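Local coordinates for protein TarM (Staphylococcus aureus subsp. aureus 21178, PDB 4X7R) that belongs to the GT-B superfamily of glycosyltransferases and binds UDP in this structure, at residues L87-I92 with F144-N149; K313-E318 with S415-V420. The protein carries 1 engineered substitution. All blocks are in the same frame, centred on the assembly; numbering follows the deposited sequence.

Overall arrangement
The two contacts sit at opposite flanks of the molecule, on opposite sides of the chain's centre, with their own centres 54 Å apart and their nearest atoms about 36 Å apart. Contact 1 belongs to the long antiparallel sheet between residues 99 and 200, against which helix 86-95 is laid. Contact 2 has both segments in the glycosyl transferases group 1 region of the chain, where the loop leading to strand 320-324 meets the turn between helix 407-414 and strand 419-422. In contact 2 the side chain of Arg417 is about 12 Å from bound UDP. Contact 1 closes in sequence before contact 2 opens, and the two do not touch.

Contact 1 of 2, residues L87-I92 with F144-N149; sequences LLYKHI and FSFIDN
Ile92 drives its side chain from helix 86-95 toward Phe144 and Phe146 of strand 139-147. Its CB already points at the strand; CG1 then leaves anti to the carbonyl carbon (chi1 -62°), and the extended continuation to CD1 brings that methyl over one face of the Phe144 ring. CD1 lies 4.0 Å from the Phe144 ring centroid, 15° off the ring normal, a CH-pi contact displaced toward the CD2 side of the ring. The same methyl reaches the edge of the second phenylalanine, with Ile92 CD1 4.1 Å from Phe146 CZ. Leu88, one helical turn earlier, adds its CD1 at 4.0 Å from Phe144 CE2. The helix thus packs across one face of the ten-stranded antiparallel sheet, its segment axis 12.5 Å from that of the strand and inclined at 119°, with Val151 and Ile132 of the two flanking strands adding to the apolar layer. Toward the turn after the strand, the Tyr89 ring slides past that of Phe146, and Tyr89 CE1 meets the Phe146 edge at CE2, 4.0 Å away. Tyr89 CE1 also approaches Asn149 O at 3.7 Å, while the phenol OH is hydrogen-bonded to Val151 N.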
loop_
_atom_site.group_PDB
_atom_site.type_symbol
_atom_site.label_atom_id
_atom_site.label_comp_id
_atom_site.label_asym_id
_atom_site.label_seq_id
_atom_site.Cartn_x
_atom_site.Cartn_y
_atom_site.Cartn_z
ATOM N N LEU A 87 31.415 5.238 21.003
ATOM C CA LEU A 87 31.067 6.156 22.086
ATOM C C LEU A 87 29.588 6.238 22.438
ATOM O O LEU A 87 29.260 6.459 23.606
ATOM C CB LEU A 87 31.673 7.553 21.880
ATOM C CG LEU A 87 33.207 7.628 21.857
ATOM C CD1 LEU A 87 33.666 9.058 21.628
ATOM C CD2 LEU A 87 33.822 7.065 23.147
ATOM N N LEU A 88 28.696 6.077 21.445
ATOM C CA LEU A 88 27.270 6.100 21.709
ATOM C C LEU A 88 26.933 4.846 22.513
ATOM O O LEU A 88 26.221 4.946 23.504
ATOM C CB LEU A 88 26.467 6.176 20.391
ATOM C CG LEU A 88 24.944 6.030 20.457
ATOM C CD1 LEU A 88 24.323 7.073 21.359
ATOM C CD2 LEU A 88 24.346 6.164 19.094
ATOM N N TYR A 89 27.490 3.684 22.120
ATOM C CA TYR A 89 27.251 2.413 22.809
ATOM C C TYR A 89 27.839 2.394 24.202
ATOM O O TYR A 89 27.205 1.855 25.115
ATOM C CB TYR A 89 27.743 1.227 21.977
ATOM C CG TYR A 89 26.939 1.043 20.711
ATOM C CD1 TYR A 89 25.708 0.391 20.732
ATOM C CD2 TYR A 89 27.403 1.532 19.487
ATOM C CE1 TYR A 89 24.962 0.224 19.571
ATOM C CE2 TYR A 89 26.657 1.383 18.319
ATOM C CZ TYR A 89 25.443 0.714 18.367
ATOM O OH TYR A 89 24.702 0.536 17.230
ATOM N N LYS A 90 29.027 3.025 24.374
ATOM C CA LYS A 90 29.715 3.146 25.657
ATOM C C LYS A 90 28.890 4.029 26.592
ATOM O O LYS A 90 28.697 3.651 27.742
ATOM C CB LYS A 90 31.136 3.707 25.470
ATOM C CG LYS A 90 31.958 3.758 26.771
ATOM C CD LYS A 90 33.409 4.186 26.537
ATOM C CE LYS A 90 34.343 3.766 27.660
ATOM N NZ LYS A 90 34.142 4.566 28.903
ATOM N N HIS A 91 28.370 5.174 26.080
ATOM C CA HIS A 91 27.510 6.132 26.788
ATOM C C HIS A 91 26.271 5.407 27.365
ATOM O O HIS A 91 25.985 5.542 28.555
ATOM C CB HIS A 91 27.093 7.276 25.827
ATOM C CG HIS A 91 26.005 8.189 26.327
ATOM N ND1 HIS A 91 24.673 8.075 25.876
ATOM C CD2 HIS A 91 26.080 9.223 27.200
ATOM C CE1 HIS A 91 24.001 9.025 26.510
ATOM N NE2 HIS A 91 24.807 9.741 27.318
ATOM N N ILE A 92 25.552 4.634 26.506
ATOM C CA ILE A 92 24.354 3.869 26.892
ATOM C C ILE A 92 24.689 2.845 28.010
ATOM O O ILE A 92 23.958 2.767 29.001
ATOM C CB ILE A 92 23.642 3.250 25.652
ATOM C CG1 ILE A 92 23.148 4.364 24.689
ATOM C CG2 ILE A 92 22.481 2.311 26.068
ATOM C CD1 ILE A 92 22.648 3.877 23.340
ATOM N N PHE A 144 15.836 4.702 22.809
ATOM C CA PHE A 144 16.753 4.231 21.779
ATOM C C PHE A 144 16.158 2.918 21.211
ATOM O O PHE A 144 15.862 1.980 21.973
ATOM C CB PHE A 144 18.161 3.971 22.350
ATOM C CG PHE A 144 18.912 5.216 22.739
ATOM C CD1 PHE A 144 18.789 5.753 24.018
ATOM C CD2 PHE A 144 19.737 5.865 21.823
ATOM C CE1 PHE A 144 19.468 6.920 24.372
ATOM C CE2 PHE A 144 20.442 7.019 22.189
ATOM C CZ PHE A 144 20.304 7.541 23.461
ATOM N N SER A 145 15.991 2.871 19.880
ATOM C CA SER A 145 15.473 1.726 19.135
ATOM C C SER A 145 16.606 1.049 18.377
ATOM O O SER A 145 17.398 1.719 17.700
ATOM C CB SER A 145 14.359 2.156 18.184
ATOM O OG SER A 145 13.338 2.785 18.940
ATOM N N PHE A 146 16.693 -0.280 18.533
ATOM C CA PHE A 146 17.721 -1.147 17.951
ATOM C C PHE A 146 17.126 -2.268 17.109
ATOM O O PHE A 146 16.049 -2.772 17.420
ATOM C CB PHE A 146 18.562 -1.801 19.069
ATOM C CG PHE A 146 19.225 -0.888 20.075
ATOM C CD1 PHE A 146 18.496 -0.332 21.123
ATOM C CD2 PHE A 146 20.597 -0.664 20.036
ATOM C CE1 PHE A 146 19.108 0.504 22.056
ATOM C CE2 PHE A 146 21.213 0.168 20.974
ATOM C CZ PHE A 146 20.466 0.743 21.984
ATOM N N ILE A 147 17.860 -2.670 16.056
ATOM C CA ILE A 147 17.610 -3.824 15.178
ATOM C C ILE A 147 18.960 -4.552 15.103
ATOM O O ILE A 147 19.972 -3.924 14.752
ATOM C CB ILE A 147 17.055 -3.468 13.787
ATOM C CG1 ILE A 147 15.645 -2.841 13.893
ATOM C CG2 ILE A 147 17.039 -4.726 12.880
ATOM C CD1 ILE A 147 15.190 -2.118 12.688
ATOM N N ASP A 148 18.986 -5.845 15.506
ATOM C CA ASP A 148 20.189 -6.698 15.585
ATOM C C ASP A 148 21.292 -6.022 16.422
ATOM O O ASP A 148 22.452 -5.955 15.996
ATOM C CB ASP A 148 20.703 -7.139 14.180
ATOM C CG ASP A 148 19.654 -7.696 13.223
ATOM O OD1 ASP A 148 18.821 -8.513 13.663
ATOM O OD2 ASP A 148 19.682 -7.326 12.030
ATOM N N ASN A 149 20.903 -5.477 17.601
ATOM C CA ASN A 149 21.770 -4.757 18.559
ATOM C C ASN A 149 22.404 -3.458 18.041
ATOM O O ASN A 149 23.299 -2.909 18.682
ATOM C CB ASN A 149 22.806 -5.689 19.227
ATOM C CG ASN A 149 22.254 -6.537 20.348
ATOM O OD1 ASN A 149 21.080 -6.443 20.737
ATOM N ND2 ASN A 149 23.108 -7.384 20.905
#

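Contact 2 of 2, residues K313-E318 with S415-V420; sequences KHFQTE and SKRPVV
Arg417 reaches across to the backbone of His314, where its NH2 donates a hydrogen bond to His314 O at 3.0 Å. The N-H...O angle is 152°; NH2 lies in the carbonyl plane, whereas the acceptor is tilted 17° out of the guanidinium plane. Beside this bond the Phe315 ring meets the arginine obliquely, with Phe315 CD1 3.7 Å from Arg417 NH1 and the two planes 35° apart. Further along the ring, Phe315 CE1 approaches Lys416 O at 3.6 Å, the oxygen lying at the ring edge and near its plane. The aliphatic chain of Lys416 runs past the CE1-CZ rim of the ring, the two side chains crossing at about a right angle: Lys416 CB is 3.7 Å from Phe315 CE1, and Lys416 CD is 3.8 Å from Phe315 CZ. A Schellman motif closes helix 407-414, with Lys416, left-handed in its backbone, as C-prime; Arg417 N is bonded to Ala412 O and Lys416 N to Met413 O. This turn leads into strand 419-422 of the parallel sheet in the C-terminal Rossmann-like domain of the GT-B fold. A bend at chi2 turns the Arg417 chain toward the loop, and further backbone carbonyls hold its end: NE bonds Leu390 O and NH2 also bonds Glu391 O. On the loop side, Gln316 NE2 is anchored to Asp392 O, while Gln316 OE1 accepts a bond from Glu318 N.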
loop_
_atom_site.group_PDB
_atom_site.type_symbol
_atom_site.label_atom_id
_atom_site.label_comp_id
_atom_site.label_asym_id
_atom_site.label_seq_id
_atom_site.Cartn_x
_atom_site.Cartn_y
_atom_site.Cartn_z
ATOM N N LYS A 313 -5.188 -25.021 -15.470
ATOM C CA LYS A 313 -5.515 -26.138 -16.364
ATOM C C LYS A 313 -6.873 -26.788 -16.085
ATOM O O LYS A 313 -7.511 -27.270 -17.018
ATOM C CB LYS A 313 -4.364 -27.169 -16.441
ATOM C CG LYS A 313 -3.935 -27.780 -15.107
ATOM C CD LYS A 313 -2.517 -28.338 -15.192
ATOM C CE LYS A 313 -2.275 -29.492 -14.247
ATOM N NZ LYS A 313 -2.814 -30.775 -14.778
ATOM N N HIS A 314 -7.331 -26.744 -14.814
ATOM C CA HIS A 314 -8.608 -27.306 -14.383
ATOM C C HIS A 314 -9.556 -26.291 -13.757
ATOM O O HIS A 314 -9.131 -25.386 -13.038
ATOM C CB HIS A 314 -8.398 -28.486 -13.415
ATOM C CG HIS A 314 -7.912 -29.736 -14.076
ATOM N ND1 HIS A 314 -6.642 -30.230 -13.837
ATOM C CD2 HIS A 314 -8.542 -30.553 -14.952
ATOM C CE1 HIS A 314 -6.543 -31.330 -14.565
ATOM N NE2 HIS A 314 -7.661 -31.562 -15.256
ATOM N N PHE A 315 -10.854 -26.478 -14.023
ATOM C CA PHE A 315 -11.936 -25.683 -13.468
ATOM C C PHE A 315 -12.339 -26.278 -12.128
ATOM O O PHE A 315 -12.410 -27.506 -11.989
ATOM C CB PHE A 315 -13.152 -25.684 -14.405
ATOM C CG PHE A 315 -13.096 -24.684 -15.535
ATOM C CD1 PHE A 315 -13.247 -23.320 -15.288
ATOM C CD2 PHE A 315 -12.944 -25.105 -16.850
ATOM C CE1 PHE A 315 -13.216 -22.397 -16.334
ATOM C CE2 PHE A 315 -12.915 -24.181 -17.898
ATOM C CZ PHE A 315 -13.060 -22.833 -17.634
ATOM N N GLN A 316 -12.609 -25.412 -11.142
ATOM C CA GLN A 316 -13.067 -25.854 -9.836
ATOM C C GLN A 316 -14.560 -26.225 -9.908
ATOM O O GLN A 316 -15.400 -25.347 -10.115
ATOM C CB GLN A 316 -12.793 -24.783 -8.764
ATOM C CG GLN A 316 -13.371 -25.108 -7.383
ATOM C CD GLN A 316 -12.782 -26.358 -6.772
ATOM O OE1 GLN A 316 -13.123 -27.486 -7.147
ATOM N NE2 GLN A 316 -11.898 -26.181 -5.805
ATOM N N THR A 317 -14.882 -27.529 -9.772
ATOM C CA THR A 317 -16.277 -27.990 -9.816
ATOM C C THR A 317 -16.926 -27.872 -8.437
ATOM O O THR A 317 -18.155 -27.819 -8.340
ATOM C CB THR A 317 -16.421 -29.381 -10.465
ATOM O OG1 THR A 317 -15.544 -30.310 -9.820
ATOM C CG2 THR A 317 -16.163 -29.359 -11.968
ATOM N N GLU A 318 -16.095 -27.815 -7.378
ATOM C CA GLU A 318 -16.553 -27.657 -5.994
ATOM C C GLU A 318 -17.061 -26.234 -5.743
ATOM O O GLU A 318 -16.505 -25.265 -6.271
ATOM C CB GLU A 318 -15.443 -27.992 -4.992
ATOM C CG GLU A 318 -15.249 -29.474 -4.750
ATOM C CD GLU A 318 -13.877 -29.859 -4.228
ATOM O OE1 GLU A 318 -13.281 -29.096 -3.434
ATOM O OE2 GLU A 318 -13.396 -30.945 -4.625
ATOM N N SER A 415 -7.911 -15.842 -14.567
ATOM C CA SER A 415 -7.859 -17.249 -14.160
ATOM C C SER A 415 -9.152 -18.005 -14.481
ATOM O O SER A 415 -9.389 -19.065 -13.908
ATOM C CB SER A 415 -7.491 -17.370 -12.686
ATOM O OG SER A 415 -6.110 -17.098 -12.528
ATOM N N LYS A 416 -9.985 -17.467 -15.410
ATOM C CA LYS A 416 -11.272 -18.055 -15.845
ATOM C C LYS A 416 -12.267 -18.272 -14.683
ATOM O O LYS A 416 -13.061 -19.220 -14.704
ATOM C CB LYS A 416 -11.065 -19.350 -16.657
ATOM C CG LYS A 416 -10.302 -19.195 -17.961
ATOM C CD LYS A 416 -10.197 -20.546 -18.653
ATOM C CE LYS A 416 -9.514 -20.460 -19.992
ATOM N NZ LYS A 416 -9.240 -21.809 -20.569
ATOM N N ARG A 417 -12.206 -17.394 -13.662
ATOM C CA ARG A 417 -13.082 -17.426 -12.486
ATOM C C ARG A 417 -14.074 -16.272 -12.648
ATOM O O ARG A 417 -13.675 -15.110 -12.594
ATOM C CB ARG A 417 -12.276 -17.325 -11.151
ATOM C CG ARG A 417 -11.175 -18.399 -10.965
ATOM C CD ARG A 417 -11.616 -19.775 -11.433
ATOM N NE ARG A 417 -10.684 -20.859 -11.124
ATOM C CZ ARG A 417 -10.279 -21.776 -12.002
ATOM N NH1 ARG A 417 -10.650 -21.698 -13.274
ATOM N NH2 ARG A 417 -9.482 -22.763 -11.620
ATOM N N PRO A 418 -15.342 -16.557 -12.987
ATOM C CA PRO A 418 -16.291 -15.448 -13.220
ATOM C C PRO A 418 -16.590 -14.646 -11.965
ATOM O O PRO A 418 -16.510 -15.168 -10.852
ATOM C CB PRO A 418 -17.534 -16.140 -13.795
ATOM C CG PRO A 418 -17.451 -17.558 -13.318
ATOM C CD PRO A 418 -15.989 -17.883 -13.150
ATOM N N VAL A 419 -16.885 -13.359 -12.159
ATOM C CA VAL A 419 -17.181 -12.427 -11.073
ATOM C C VAL A 419 -18.678 -12.117 -10.988
ATOM O O VAL A 419 -19.339 -11.920 -12.012
ATOM C CB VAL A 419 -16.346 -11.124 -11.214
ATOM C CG1 VAL A 419 -16.612 -10.164 -10.061
ATOM C CG2 VAL A 419 -14.859 -11.433 -11.309
ATOM N N VAL A 420 -19.192 -12.086 -9.746
ATOM C CA VAL A 420 -20.524 -11.632 -9.351
ATOM C C VAL A 420 -20.212 -10.346 -8.513
ATOM O O VAL A 420 -19.627 -10.418 -7.432
ATOM C CB VAL A 420 -21.356 -12.708 -8.608
ATOM C CG1 VAL A 420 -22.766 -12.197 -8.320
ATOM C CG2 VAL A 420 -21.436 -13.998 -9.434
#